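PDB 2NZJ: GTP-binding protein REM 1 from Homo sapiens, which binds GDP as a Ras-family small GTPase of the Rad and Gem-like group and probably cycles between GDP and GTP states in signalling. Local coordinates for residues Ala3-Val8 / Glu50-Val55; Ser22-Lys27 / Arg43-Asp48; Val82-Ile87 / Ile115-Lys120; Ala88-Phe93 / Arg127-Glu132. All coordinates share one frame; numbering follows the deposited sequence.

Interaction 1 of 4, residues Ala3-Val8 / Glu50-Val55; sequences ALYRVV and EDTTLV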
loop_
_atom_site.group_PDB
_atom_site.type_symbol
_atom_site.label_atom_id
_atom_site.label_comp_id
_atom_site.label_asym_id
_atom_site.label_seq_id
_atom_site.Cartn_x
_atom_site.Cartn_y
_atom_site.Cartn_z
ATOM N N ALA A 3 10.553 1.631 -16.014
ATOM C CA ALA A 3 11.313 1.475 -14.799
ATOM C C ALA A 3 10.682 0.325 -14.032
ATOM O O ALA A 3 9.615 -0.152 -14.382
ATOM C CB ALA A 3 11.279 2.730 -13.972
ATOM N N LEU A 4 11.370 -0.137 -13.003
ATOM C CA LEU A 4 10.846 -1.161 -12.143
ATOM C C LEU A 4 11.036 -0.711 -10.705
ATOM O O LEU A 4 12.106 -0.214 -10.351
ATOM C CB LEU A 4 11.570 -2.475 -12.392
ATOM C CG LEU A 4 11.067 -3.694 -11.629
ATOM C CD1 LEU A 4 10.843 -4.879 -12.595
ATOM C CD2 LEU A 4 12.040 -4.048 -10.498
ATOM N N TYR A 5 9.984 -0.870 -9.896
ATOM C CA TYR A 5 10.021 -0.505 -8.490
ATOM C C TYR A 5 9.417 -1.599 -7.591
ATOM O O TYR A 5 8.456 -2.258 -7.957
ATOM C CB TYR A 5 9.235 0.779 -8.281
ATOM C CG TYR A 5 9.688 1.960 -9.094
ATOM C CD1 TYR A 5 8.841 2.539 -10.039
ATOM C CD2 TYR A 5 10.941 2.541 -8.885
ATOM C CE1 TYR A 5 9.238 3.661 -10.777
ATOM C CE2 TYR A 5 11.362 3.651 -9.616
ATOM C CZ TYR A 5 10.500 4.216 -10.558
ATOM O OH TYR A 5 10.892 5.326 -11.290
ATOM N N ARG A 6 9.988 -1.749 -6.401
ATOM C CA ARG A 6 9.516 -2.705 -5.401
ATOM C C ARG A 6 8.609 -1.951 -4.430
ATOM O O ARG A 6 9.028 -0.975 -3.793
ATOM C CB ARG A 6 10.715 -3.341 -4.669
ATOM C CG ARG A 6 10.390 -4.359 -3.599
ATOM C CD ARG A 6 11.679 -4.880 -2.940
ATOM N NE ARG A 6 11.408 -5.809 -1.825
ATOM C CZ ARG A 6 11.275 -7.142 -1.918
ATOM N NH1 ARG A 6 11.360 -7.767 -3.082
ATOM N NH2 ARG A 6 11.014 -7.875 -0.830
ATOM N N VAL A 7 7.357 -2.381 -4.362
ATOM C CA VAL A 7 6.351 -1.767 -3.515
ATOM C C VAL A 7 5.975 -2.753 -2.431
ATOM O O VAL A 7 5.528 -3.865 -2.720
ATOM C CB VAL A 7 5.052 -1.436 -4.292
ATOM C CG1 VAL A 7 3.987 -0.848 -3.334
ATOM C CG2 VAL A 7 5.343 -0.481 -5.446
ATOM N N VAL A 8 6.123 -2.347 -1.180
ATOM C CA VAL A 8 5.905 -3.267 -0.080
ATOM C C VAL A 8 4.577 -2.951 0.635
ATOM O O VAL A 8 4.361 -1.799 1.022
ATOM C CB VAL A 8 7.122 -3.259 0.875
ATOM C CG1 VAL A 8 7.081 -4.427 1.789
ATOM C CG2 VAL A 8 8.422 -3.303 0.081
ATOM N N GLU A 50 2.914 6.393 -20.201
ATOM C CA GLU A 50 4.260 5.846 -19.946
ATOM C C GLU A 50 4.164 4.556 -19.128
ATOM O O GLU A 50 3.433 4.486 -18.147
ATOM C CB GLU A 50 5.092 6.903 -19.191
ATOM C CG GLU A 50 6.467 6.470 -18.644
ATOM C CD GLU A 50 7.153 7.549 -17.754
ATOM O OE1 GLU A 50 6.752 8.742 -17.784
ATOM O OE2 GLU A 50 8.113 7.197 -17.024
ATOM N N ASP A 51 4.909 3.535 -19.515
ATOM C CA ASP A 51 4.844 2.242 -18.828
ATOM C C ASP A 51 5.806 2.187 -17.651
ATOM O O ASP A 51 6.876 2.756 -17.708
ATOM C CB ASP A 51 5.152 1.096 -19.802
ATOM C CG ASP A 51 3.955 0.718 -20.676
ATOM O OD1 ASP A 51 4.074 -0.276 -21.410
ATOM O OD2 ASP A 51 2.891 1.380 -20.625
ATOM N N THR A 52 5.395 1.506 -16.584
ATOM C CA THR A 52 6.227 1.294 -15.407
ATOM C C THR A 52 5.817 -0.007 -14.750
ATOM O O THR A 52 4.630 -0.266 -14.611
ATOM C CB THR A 52 6.044 2.416 -14.408
ATOM O OG1 THR A 52 6.643 3.619 -14.929
ATOM C CG2 THR A 52 6.662 2.025 -13.059
ATOM N N THR A 53 6.792 -0.821 -14.367
ATOM C CA THR A 53 6.534 -2.083 -13.708
ATOM C C THR A 53 6.646 -1.907 -12.204
ATOM O O THR A 53 7.604 -1.296 -11.691
ATOM C CB THR A 53 7.532 -3.164 -14.139
ATOM O OG1 THR A 53 7.600 -3.202 -15.564
ATOM C CG2 THR A 53 7.142 -4.540 -13.622
ATOM N N LEU A 54 5.648 -2.423 -11.495
ATOM C CA LEU A 54 5.731 -2.525 -10.060
ATOM C C LEU A 54 5.771 -3.993 -9.708
ATOM O O LEU A 54 5.062 -4.807 -10.304
ATOM C CB LEU A 54 4.550 -1.856 -9.393
ATOM C CG LEU A 54 4.333 -0.372 -9.663
ATOM C CD1 LEU A 54 3.026 0.071 -9.017
ATOM C CD2 LEU A 54 5.505 0.479 -9.154
ATOM N N VAL A 55 6.625 -4.325 -8.751
ATOM C CA VAL A 55 6.598 -5.615 -8.102
ATOM C C VAL A 55 6.043 -5.357 -6.698
ATOM O O VAL A 55 6.679 -4.666 -5.887
ATOM C CB VAL A 55 8.001 -6.249 -8.061
ATOM C CG1 VAL A 55 7.975 -7.575 -7.301
ATOM C CG2 VAL A 55 8.547 -6.437 -9.505
#
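Y5 and L54 meet because both turn CG to lie beside their own backbone N (chi1 -57° and -59°), which brings CB of Y5 to 3.8 Å from CD2 of L54. They are partners on two adjacent parallel strands, 4-10 and 50-57, in the mixed sheet of the Ras-like P-loop fold. CD2 of L54 sits near the plane of the Y5 ring, at its edge, and the same methyl also touches CG2 of V7 at 3.8 Å. The CG2 methyl of T52 reaches the ring obliquely, 3.8 Å from CD1 of Y5. Helix 156-171 lies over this face of the sheet: L167 packs on Y5 and L54, V164 on L54, and V163 on V7. The other face carries L4, R6, T53 and V55 and is more exposed. Here CD1 of L4, swung away from its backbone N, lies 3.9 Å from CG2 of T53 and also approaches CG2 of V55, making a small apolar patch.

Four backbone hydrogen bonds hold the strands in register. T53 N donates to A3 O, and Y5 N to T53 O. V55 N then reaches Y5 O, and V7 N reaches V55 O. Three of these carbonyl oxygens are met a second time by a CA-H group: T53 O by L4, Y5 O by L54, and V55 O by R6. The tightest of these CA-H contacts is at T53 O, which lies 3.0 Å from Y5 N and 3.3 Å from L4 CA.

Interaction 2 of 4, residues Ser22-Lys27 / Arg43-Asp48; sequences SLFAGK and RTLTVD
R43 and F24 carry this contact, with L45 adding a smaller share, where the last turn of helix 17-25 meets the edge strand 40-47 of the Ras-like sheet. The two main side chains run antiparallel alongside one another. The phenyl ring reaches toward the strand, its CZ 3.5 Å from CB of R43, while the extended arginine runs back to the helix end. There NH1 of R43 donates to the backbone O of F24 at 3.1 Å, a nearly straight bond (169° at the hydrogen). The oxygen lies in the guanidinium plane, whereas NH1 stands well above the carbonyl plane of F24. With CG anti to the backbone N (chi1 166°), the F24 ring also presents CE1 to CD1 of L45, a methyl lying near the ring plane at its edge. L54, V56 and F160 pack round the ring as well. Shortening F24 to an alanine would probably leave the R43 CB and L45 CD1 atoms without their apolar neighbour and open a gap between helix and sheet. After A25 the chain leaves the helix at G26, through a positive phi. A cationic group at this carboxy-terminal end would probably be favoured by the helix dipole, so the hydrogen bond to F24 O is probably reinforced by the electrostatics of the helix end.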
loop_
_atom_site.group_PDB
_atom_site.type_symbol
_atom_site.label_atom_id
_atom_site.label_comp_id
_atom_site.label_asym_id
_atom_site.label_seq_id
_atom_site.Cartn_x
_atom_site.Cartn_y
_atom_site.Cartn_z
ATOM N N SER A 22 -3.994 -8.951 -5.197
ATOM C CA SER A 22 -4.575 -9.809 -6.235
ATOM C C SER A 22 -5.265 -9.000 -7.323
ATOM O O SER A 22 -5.219 -9.360 -8.491
ATOM C CB SER A 22 -5.598 -10.795 -5.652
ATOM O OG SER A 22 -5.037 -11.550 -4.583
ATOM N N LEU A 23 -5.939 -7.930 -6.934
ATOM C CA LEU A 23 -6.526 -7.028 -7.909
ATOM C C LEU A 23 -5.423 -6.360 -8.724
ATOM O O LEU A 23 -5.560 -6.184 -9.927
ATOM C CB LEU A 23 -7.419 -5.985 -7.224
ATOM C CG LEU A 23 -8.756 -6.528 -6.680
ATOM C CD1 LEU A 23 -9.509 -5.413 -5.934
ATOM C CD2 LEU A 23 -9.626 -7.146 -7.805
ATOM N N PHE A 24 -4.318 -6.006 -8.075
ATOM C CA PHE A 24 -3.174 -5.466 -8.808
ATOM C C PHE A 24 -2.594 -6.484 -9.778
ATOM O O PHE A 24 -2.248 -6.137 -10.903
ATOM C CB PHE A 24 -2.074 -4.950 -7.898
ATOM C CG PHE A 24 -0.751 -4.713 -8.618
ATOM C CD1 PHE A 24 -0.541 -3.564 -9.362
ATOM C CD2 PHE A 24 0.281 -5.644 -8.542
ATOM C CE1 PHE A 24 0.646 -3.344 -9.999
ATOM C CE2 PHE A 24 1.474 -5.424 -9.175
ATOM C CZ PHE A 24 1.658 -4.278 -9.910
ATOM N N ALA A 25 -2.481 -7.735 -9.366
ATOM C CA ALA A 25 -1.955 -8.756 -10.264
ATOM C C ALA A 25 -2.901 -8.974 -11.469
ATOM O O ALA A 25 -2.445 -9.288 -12.568
ATOM C CB ALA A 25 -1.690 -10.060 -9.509
ATOM N N GLY A 26 -4.202 -8.763 -11.277
ATOM C CA GLY A 26 -5.189 -8.985 -12.346
ATOM C C GLY A 26 -5.529 -10.464 -12.476
ATOM O O GLY A 26 -5.066 -11.268 -11.663
ATOM N N LYS A 27 -6.297 -10.816 -13.510
ATOM C CA LYS A 27 -6.904 -12.167 -13.686
ATOM C C LYS A 27 -5.932 -13.367 -13.604
ATOM O O LYS A 27 -4.919 -13.418 -14.303
ATOM C CB LYS A 27 -7.688 -12.234 -15.015
ATOM N N ARG A 43 3.308 -6.434 -12.291
ATOM C CA ARG A 43 2.553 -5.936 -13.428
ATOM C C ARG A 43 3.106 -4.633 -13.943
ATOM O O ARG A 43 3.553 -3.796 -13.164
ATOM C CB ARG A 43 1.108 -5.704 -13.032
ATOM C CG ARG A 43 0.200 -5.327 -14.202
ATOM C CD ARG A 43 -1.217 -5.322 -13.726
ATOM N NE ARG A 43 -2.157 -4.678 -14.631
ATOM C CZ ARG A 43 -3.443 -4.519 -14.340
ATOM N NH1 ARG A 43 -3.923 -4.958 -13.181
ATOM N NH2 ARG A 43 -4.255 -3.915 -15.200
ATOM N N THR A 44 3.044 -4.458 -15.256
ATOM C CA THR A 44 3.471 -3.230 -15.910
ATOM C C THR A 44 2.264 -2.351 -16.201
ATOM O O THR A 44 1.361 -2.743 -16.926
ATOM C CB THR A 44 4.248 -3.548 -17.168
ATOM O OG1 THR A 44 5.587 -3.856 -16.776
ATOM C CG2 THR A 44 4.258 -2.390 -18.155
ATOM N N LEU A 45 2.257 -1.156 -15.627
ATOM C CA LEU A 45 1.117 -0.259 -15.737
ATOM C C LEU A 45 1.418 0.910 -16.651
ATOM O O LEU A 45 2.521 1.457 -16.621
ATOM C CB LEU A 45 0.761 0.316 -14.371
ATOM C CG LEU A 45 0.223 -0.657 -13.362
ATOM C CD1 LEU A 45 0.110 0.060 -12.024
ATOM C CD2 LEU A 45 -1.101 -1.224 -13.833
ATOM N N THR A 46 0.422 1.299 -17.435
ATOM C CA THR A 46 0.514 2.472 -18.284
ATOM C C THR A 46 -0.139 3.655 -17.571
ATOM O O THR A 46 -1.330 3.649 -17.294
ATOM C CB THR A 46 -0.162 2.212 -19.655
ATOM O OG1 THR A 46 0.586 1.212 -20.368
ATOM C CG2 THR A 46 -0.221 3.478 -20.513
ATOM N N VAL A 47 0.657 4.667 -17.258
ATOM C CA VAL A 47 0.183 5.832 -16.518
ATOM C C VAL A 47 0.742 7.062 -17.209
ATOM O O VAL A 47 1.912 7.085 -17.584
ATOM C CB VAL A 47 0.652 5.790 -15.082
ATOM C CG1 VAL A 47 -0.028 6.880 -14.272
ATOM C CG2 VAL A 47 0.340 4.451 -14.493
ATOM N N ASP A 48 -0.108 8.069 -17.406
ATOM C CA ASP A 48 0.262 9.292 -18.144
ATOM C C ASP A 48 1.069 8.952 -19.408
ATOM O O ASP A 48 2.121 9.546 -19.684
ATOM C CB ASP A 48 1.034 10.255 -17.231
ATOM C CG ASP A 48 0.271 10.585 -15.940
ATOM O OD1 ASP A 48 -0.919 10.948 -16.013
ATOM O OD2 ASP A 48 0.862 10.489 -14.852
#

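Interaction 3 of 4, residues Val82-Ile87 / Ile115-Lys120; sequences VIVYSI and ILVGNK. With GDP (guanosine-5'-diphosphate), chain G.
V82-S86 and I115-N119 run side by side as parallel strands 27° apart, joined by five backbone hydrogen bonds from I83 N to I115 O through to I87 N to N119 O. On one face V82 and V84 pack against V117, with CG1 of V82 3.5 Å from CG2 of V117, and CG1 of V84 rests beside CB of N119. On the other face Y85 holds its ring in the crowded position between its backbone N and carbonyl carbon (chi1 68°), which lays one ring face over CA of G118, 3.9 Å from the ring centroid, as a CH-pi contact. G118 has no CB here, and one would press against OH of Y85. L116 comes to the ring edge, its CG 3.9 Å from CE1 of Y85. Replacing Y85 with an alanine would probably leave G118 CA and L116 CG without the ring they pack on, opening a gap beside F93. The second strand ends at N119, and with K120 just after it begins the NKxD guanine-recognition motif of Ras-like GTPases, which D122 completes on GDP. ND2 of N119 lies 3.0 Å from N7 of GDP and is hydrogen-bonded to V15 O, while OD1 bonds to T148 OG1. K120 stretches over a face of the guanine, past S86 OG, and its NZ bonds to GDP O4' at 3.1 Å and to G14 O.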
loop_
_atom_site.group_PDB
_atom_site.type_symbol
_atom_site.label_atom_id
_atom_site.label_comp_id
_atom_site.label_asym_id
_atom_site.label_seq_id
_atom_site.Cartn_x
_atom_site.Cartn_y
_atom_site.Cartn_z
ATOM N N VAL A 82 3.147 0.816 1.086
ATOM C CA VAL A 82 1.700 1.004 1.246
ATOM C C VAL A 82 1.264 0.401 2.586
ATOM O O VAL A 82 1.221 -0.810 2.742
ATOM C CB VAL A 82 0.909 0.381 0.086
ATOM C CG1 VAL A 82 -0.578 0.546 0.274
ATOM C CG2 VAL A 82 1.329 1.021 -1.178
ATOM N N ILE A 83 0.967 1.271 3.548
ATOM C CA ILE A 83 0.489 0.869 4.869
ATOM C C ILE A 83 -1.028 0.852 4.846
ATOM O O ILE A 83 -1.653 1.901 4.772
ATOM C CB ILE A 83 0.915 1.874 5.969
ATOM C CG1 ILE A 83 2.428 1.892 6.153
ATOM C CG2 ILE A 83 0.242 1.553 7.293
ATOM C CD1 ILE A 83 2.955 3.123 6.913
ATOM N N VAL A 84 -1.613 -0.340 4.927
ATOM C CA VAL A 84 -3.063 -0.535 4.811
ATOM C C VAL A 84 -3.671 -0.760 6.186
ATOM O O VAL A 84 -3.114 -1.504 6.975
ATOM C CB VAL A 84 -3.361 -1.761 3.960
ATOM C CG1 VAL A 84 -4.875 -2.035 3.870
ATOM C CG2 VAL A 84 -2.703 -1.596 2.582
ATOM N N TYR A 85 -4.800 -0.105 6.475
ATOM C CA TYR A 85 -5.652 -0.449 7.634
ATOM C C TYR A 85 -7.105 -0.592 7.147
ATOM O O TYR A 85 -7.422 -0.244 6.008
ATOM C CB TYR A 85 -5.501 0.582 8.785
ATOM C CG TYR A 85 -6.051 1.932 8.458
ATOM C CD1 TYR A 85 -5.291 2.858 7.782
ATOM C CD2 TYR A 85 -7.351 2.266 8.771
ATOM C CE1 TYR A 85 -5.788 4.079 7.431
ATOM C CE2 TYR A 85 -7.887 3.517 8.392
ATOM C CZ TYR A 85 -7.087 4.412 7.719
ATOM O OH TYR A 85 -7.561 5.663 7.384
ATOM N N SER A 86 -7.966 -1.135 8.000
ATOM C CA SER A 86 -9.397 -1.198 7.731
ATOM C C SER A 86 -10.131 -0.095 8.470
ATOM O O SER A 86 -10.015 0.030 9.676
ATOM C CB SER A 86 -9.973 -2.530 8.169
ATOM O OG SER A 86 -11.375 -2.530 7.981
ATOM N N ILE A 87 -10.935 0.670 7.744
ATOM C CA ILE A 87 -11.747 1.736 8.343
ATOM C C ILE A 87 -12.755 1.236 9.382
ATOM O O ILE A 87 -13.267 2.036 10.155
ATOM C CB ILE A 87 -12.536 2.523 7.278
ATOM C CG1 ILE A 87 -13.520 1.593 6.545
ATOM C CG2 ILE A 87 -11.574 3.236 6.328
ATOM C CD1 ILE A 87 -14.852 2.203 6.226
ATOM N N ILE A 115 2.200 5.502 1.203
ATOM C CA ILE A 115 0.762 5.702 1.037
ATOM C C ILE A 115 0.059 5.058 2.215
ATOM O O ILE A 115 0.254 3.882 2.477
ATOM C CB ILE A 115 0.205 5.048 -0.278
ATOM C CG1 ILE A 115 1.165 5.241 -1.467
ATOM C CG2 ILE A 115 -1.189 5.603 -0.597
ATOM C CD1 ILE A 115 1.188 6.631 -1.996
ATOM N N LEU A 116 -0.747 5.838 2.920
ATOM C CA LEU A 116 -1.630 5.317 3.973
ATOM C C LEU A 116 -2.977 4.964 3.299
ATOM O O LEU A 116 -3.596 5.807 2.646
ATOM C CB LEU A 116 -1.800 6.354 5.100
ATOM C CG LEU A 116 -2.535 5.897 6.364
ATOM C CD1 LEU A 116 -1.770 4.745 7.000
ATOM C CD2 LEU A 116 -2.789 7.041 7.405
ATOM N N VAL A 117 -3.395 3.707 3.409
ATOM C CA VAL A 117 -4.603 3.259 2.743
ATOM C C VAL A 117 -5.643 2.821 3.741
ATOM O O VAL A 117 -5.390 1.923 4.564
ATOM C CB VAL A 117 -4.343 2.061 1.787
ATOM C CG1 VAL A 117 -5.649 1.517 1.243
ATOM C CG2 VAL A 117 -3.460 2.463 0.662
ATOM N N GLY A 118 -6.817 3.440 3.648
ATOM C CA GLY A 118 -7.981 3.011 4.418
ATOM C C GLY A 118 -8.846 2.086 3.590
ATOM O O GLY A 118 -9.639 2.557 2.781
ATOM N N ASN A 119 -8.701 0.783 3.785
ATOM C CA ASN A 119 -9.434 -0.210 2.996
ATOM C C ASN A 119 -10.771 -0.567 3.665
ATOM O O ASN A 119 -11.039 -0.186 4.805
ATOM C CB ASN A 119 -8.580 -1.471 2.799
ATOM C CG ASN A 119 -9.154 -2.424 1.767
ATOM O OD1 ASN A 119 -9.708 -1.994 0.729
ATOM N ND2 ASN A 119 -9.032 -3.727 2.036
ATOM N N LYS A 120 -11.618 -1.272 2.935
ATOM C CA LYS A 120 -12.973 -1.629 3.380
ATOM C C LYS A 120 -13.912 -0.412 3.508
ATOM O O LYS A 120 -14.798 -0.399 4.356
ATOM C CB LYS A 120 -12.942 -2.432 4.676
ATOM C CG LYS A 120 -11.920 -3.571 4.679
ATOM C CD LYS A 120 -12.364 -4.743 5.549
ATOM C CE LYS A 120 -11.317 -5.863 5.612
ATOM N NZ LYS A 120 -11.725 -6.953 6.573
HETATM P PB GDP G . -4.793 -9.524 4.566
HETATM O O1B GDP G . -4.458 -8.109 4.958
HETATM O O2B GDP G . -4.036 -10.013 3.378
HETATM O O3B GDP G . -4.473 -10.377 5.783
HETATM O O3A GDP G . -6.353 -9.473 4.296
HETATM P PA GDP G . -7.020 -10.363 3.156
HETATM O O1A GDP G . -6.565 -11.786 3.314
HETATM O O2A GDP G . -6.748 -9.833 1.783
HETATM O "O5'" GDP G . -8.574 -10.129 3.465
HETATM C "C5'" GDP G . -9.128 -10.369 4.760
HETATM C "C4'" GDP G . -10.647 -10.487 4.621
HETATM O "O4'" GDP G . -11.243 -9.173 4.426
HETATM C "C3'" GDP G . -11.061 -11.347 3.409
HETATM O "O3'" GDP G . -12.145 -12.242 3.720
HETATM C "C2'" GDP G . -11.524 -10.328 2.380
HETATM O "O2'" GDP G . -12.565 -10.814 1.539
HETATM C "C1'" GDP G . -11.985 -9.137 3.207
HETATM N N9 GDP G . -11.713 -7.859 2.523
HETATM C C8 GDP G . -10.552 -7.427 1.969
HETATM N N7 GDP G . -10.682 -6.175 1.454
HETATM C C5 GDP G . -11.935 -5.808 1.690
HETATM C C6 GDP G . -12.748 -4.629 1.395
HETATM O O6 GDP G . -12.218 -3.678 0.783
HETATM N N1 GDP G . -14.030 -4.632 1.810
HETATM C C2 GDP G . -14.589 -5.679 2.456
HETATM N N2 GDP G . -15.884 -5.661 2.865
HETATM N N3 GDP G . -13.894 -6.798 2.735
HETATM C C4 GDP G . -12.603 -6.905 2.384
#

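Interaction 4 of 4, residues Ala88-Phe93 / Arg127-Glu132; sequences ADRGSF and REVSVE
The start of helix 90-105, N-capped by D89, on the flank of the Ras-like P-loop fold, is met by E128 and V129 from the turn leading into helix 131-141. E128 turns its carboxylate to the first turn of the helix: OE1 accepts from R90 N at 2.9 Å, in a straight bond (180° at the hydrogen) made on the anti side of the carboxylate. D89, the N-cap residue, adds a weak bond from S92 N to its OD1, and OG of S92 donates to D89 O. Two carboxylates at this helix start would probably be stabilised by its dipole, although OD1 of D89 and OE1 of E128 are only 4.7 Å apart. The arginine chain of R90 bends at its second torsion (chi2 95°) so that NH1 makes a weak bond to E128 O, its stronger partner being E133 in a salt bridge. An apolar contact adjoins these polar groups. F93 swings CG anti to its backbone N and turns a ring face to V129, whose second methyl, CG2, lies 3.7 Å from CB of F93. Y85 packs against both residues. CG1 of V129 stands 3.8 Å from the centroid of the F93 ring, 8° off the ring normal.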
loop_
_atom_site.group_PDB
_atom_site.type_symbol
_atom_site.label_atom_id
_atom_site.label_comp_id
_atom_site.label_asym_id
_atom_site.label_seq_id
_atom_site.Cartn_x
_atom_site.Cartn_y
_atom_site.Cartn_z
ATOM N N ALA A 88 -13.023 -0.080 9.385
ATOM C CA ALA A 88 -13.906 -0.726 10.359
ATOM C C ALA A 88 -13.208 -1.317 11.598
ATOM O O ALA A 88 -13.863 -1.947 12.430
ATOM C CB ALA A 88 -14.698 -1.829 9.648
ATOM N N ASP A 89 -11.895 -1.120 11.733
ATOM C CA ASP A 89 -11.137 -1.734 12.822
ATOM C C ASP A 89 -10.104 -0.749 13.356
ATOM O O ASP A 89 -9.004 -0.624 12.826
ATOM C CB ASP A 89 -10.511 -3.006 12.306
ATOM C CG ASP A 89 -9.626 -3.657 13.298
ATOM O OD1 ASP A 89 -9.502 -3.143 14.429
ATOM O OD2 ASP A 89 -9.040 -4.700 12.939
ATOM N N ARG A 90 -10.495 -0.044 14.408
ATOM C CA ARG A 90 -9.646 0.919 15.111
ATOM C C ARG A 90 -8.224 0.387 15.379
ATOM O O ARG A 90 -7.238 1.077 15.128
ATOM C CB ARG A 90 -10.313 1.295 16.432
ATOM C CG ARG A 90 -9.663 2.466 17.166
ATOM C CD ARG A 90 -10.370 3.718 16.802
ATOM N NE ARG A 90 -9.505 4.888 16.839
ATOM C CZ ARG A 90 -9.844 6.069 16.324
ATOM N NH1 ARG A 90 -11.036 6.222 15.721
ATOM N NH2 ARG A 90 -8.987 7.097 16.409
ATOM N N GLY A 91 -8.131 -0.840 15.878
ATOM C CA GLY A 91 -6.843 -1.483 16.151
ATOM C C GLY A 91 -5.872 -1.452 14.990
ATOM O O GLY A 91 -4.691 -1.168 15.181
ATOM N N SER A 92 -6.376 -1.725 13.788
ATOM C CA SER A 92 -5.532 -1.766 12.569
ATOM C C SER A 92 -5.014 -0.379 12.211
ATOM O O SER A 92 -3.903 -0.236 11.701
ATOM C CB SER A 92 -6.287 -2.371 11.355
ATOM O OG SER A 92 -7.354 -1.532 10.905
ATOM N N PHE A 93 -5.829 0.630 12.490
ATOM C CA PHE A 93 -5.458 2.017 12.255
ATOM C C PHE A 93 -4.364 2.441 13.233
ATOM O O PHE A 93 -3.405 3.081 12.851
ATOM C CB PHE A 93 -6.701 2.907 12.358
ATOM C CG PHE A 93 -6.417 4.362 12.221
ATOM C CD1 PHE A 93 -5.919 4.870 11.046
ATOM C CD2 PHE A 93 -6.651 5.234 13.275
ATOM C CE1 PHE A 93 -5.639 6.234 10.915
ATOM C CE2 PHE A 93 -6.389 6.593 13.150
ATOM C CZ PHE A 93 -5.890 7.095 11.960
ATOM N N ARG A 127 -17.847 1.791 9.983
ATOM C CA ARG A 127 -16.849 2.825 10.136
ATOM C C ARG A 127 -16.511 3.051 11.594
ATOM O O ARG A 127 -17.384 3.417 12.379
ATOM C CB ARG A 127 -17.432 4.094 9.530
ATOM C CG ARG A 127 -16.467 5.207 9.309
ATOM C CD ARG A 127 -16.437 5.607 7.825
ATOM N NE ARG A 127 -15.106 6.107 7.572
ATOM C CZ ARG A 127 -14.514 6.189 6.395
ATOM N NH1 ARG A 127 -13.279 6.658 6.376
ATOM N NH2 ARG A 127 -15.130 5.854 5.271
ATOM N N GLU A 128 -15.265 2.769 11.958
ATOM C CA GLU A 128 -14.725 3.105 13.278
ATOM C C GLU A 128 -13.697 4.221 13.147
ATOM O O GLU A 128 -13.406 4.907 14.113
ATOM C CB GLU A 128 -14.066 1.893 13.957
ATOM C CG GLU A 128 -14.955 0.653 14.090
ATOM C CD GLU A 128 -14.427 -0.386 15.101
ATOM O OE1 GLU A 128 -13.190 -0.436 15.359
ATOM O OE2 GLU A 128 -15.268 -1.145 15.655
ATOM N N VAL A 129 -13.141 4.401 11.957
ATOM C CA VAL A 129 -12.130 5.413 11.732
ATOM C C VAL A 129 -12.651 6.399 10.722
ATOM O O VAL A 129 -12.983 6.028 9.594
ATOM C CB VAL A 129 -10.843 4.793 11.199
ATOM C CG1 VAL A 129 -9.804 5.859 11.040
ATOM C CG2 VAL A 129 -10.355 3.694 12.145
ATOM N N SER A 130 -12.742 7.659 11.121
ATOM C CA SER A 130 -13.305 8.673 10.253
ATOM C C SER A 130 -12.369 9.002 9.106
ATOM O O SER A 130 -11.171 8.727 9.177
ATOM C CB SER A 130 -13.575 9.946 11.043
ATOM O OG SER A 130 -12.367 10.631 11.264
ATOM N N VAL A 131 -12.920 9.614 8.059
ATOM C CA VAL A 131 -12.103 10.127 6.962
ATOM C C VAL A 131 -11.114 11.146 7.496
ATOM O O VAL A 131 -9.977 11.176 7.085
ATOM C CB VAL A 131 -12.912 10.889 5.884
ATOM C CG1 VAL A 131 -12.304 10.611 4.539
ATOM C CG2 VAL A 131 -14.398 10.554 5.915
ATOM N N GLU A 132 -11.586 12.003 8.397
ATOM C CA GLU A 132 -10.781 13.073 8.971
ATOM C C GLU A 132 -9.611 12.498 9.755
ATOM O O GLU A 132 -8.529 13.063 9.764
ATOM C CB GLU A 132 -11.643 13.958 9.873
ATOM C CG GLU A 132 -12.716 14.818 9.139
ATOM C CD GLU A 132 -14.042 14.071 8.795
ATOM O OE1 GLU A 132 -14.236 12.895 9.201
ATOM O OE2 GLU A 132 -14.898 14.684 8.098
#

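Interaction 3 is the buried centre of the group, while interactions 1 and 4 are partly buried and interaction 2 lies at the surface. Interactions 1 and 3 both pair parallel strands of one sheet, and they join directly where V8 O accepts from V82 N. Interaction 2 is nested within the loop that interaction 1 closes and abuts it through F24 CZ and L54 O. It adds a helix end and a charged side chain at the sheet's edge. Interaction 4 carries on from interaction 3, with I87 O taking backbone bonds from E128 and V129; a carboxylate bond to the helix start and a methyl-to-ring contact there replace strand pairing. Only interaction 3 includes nucleotide contacts.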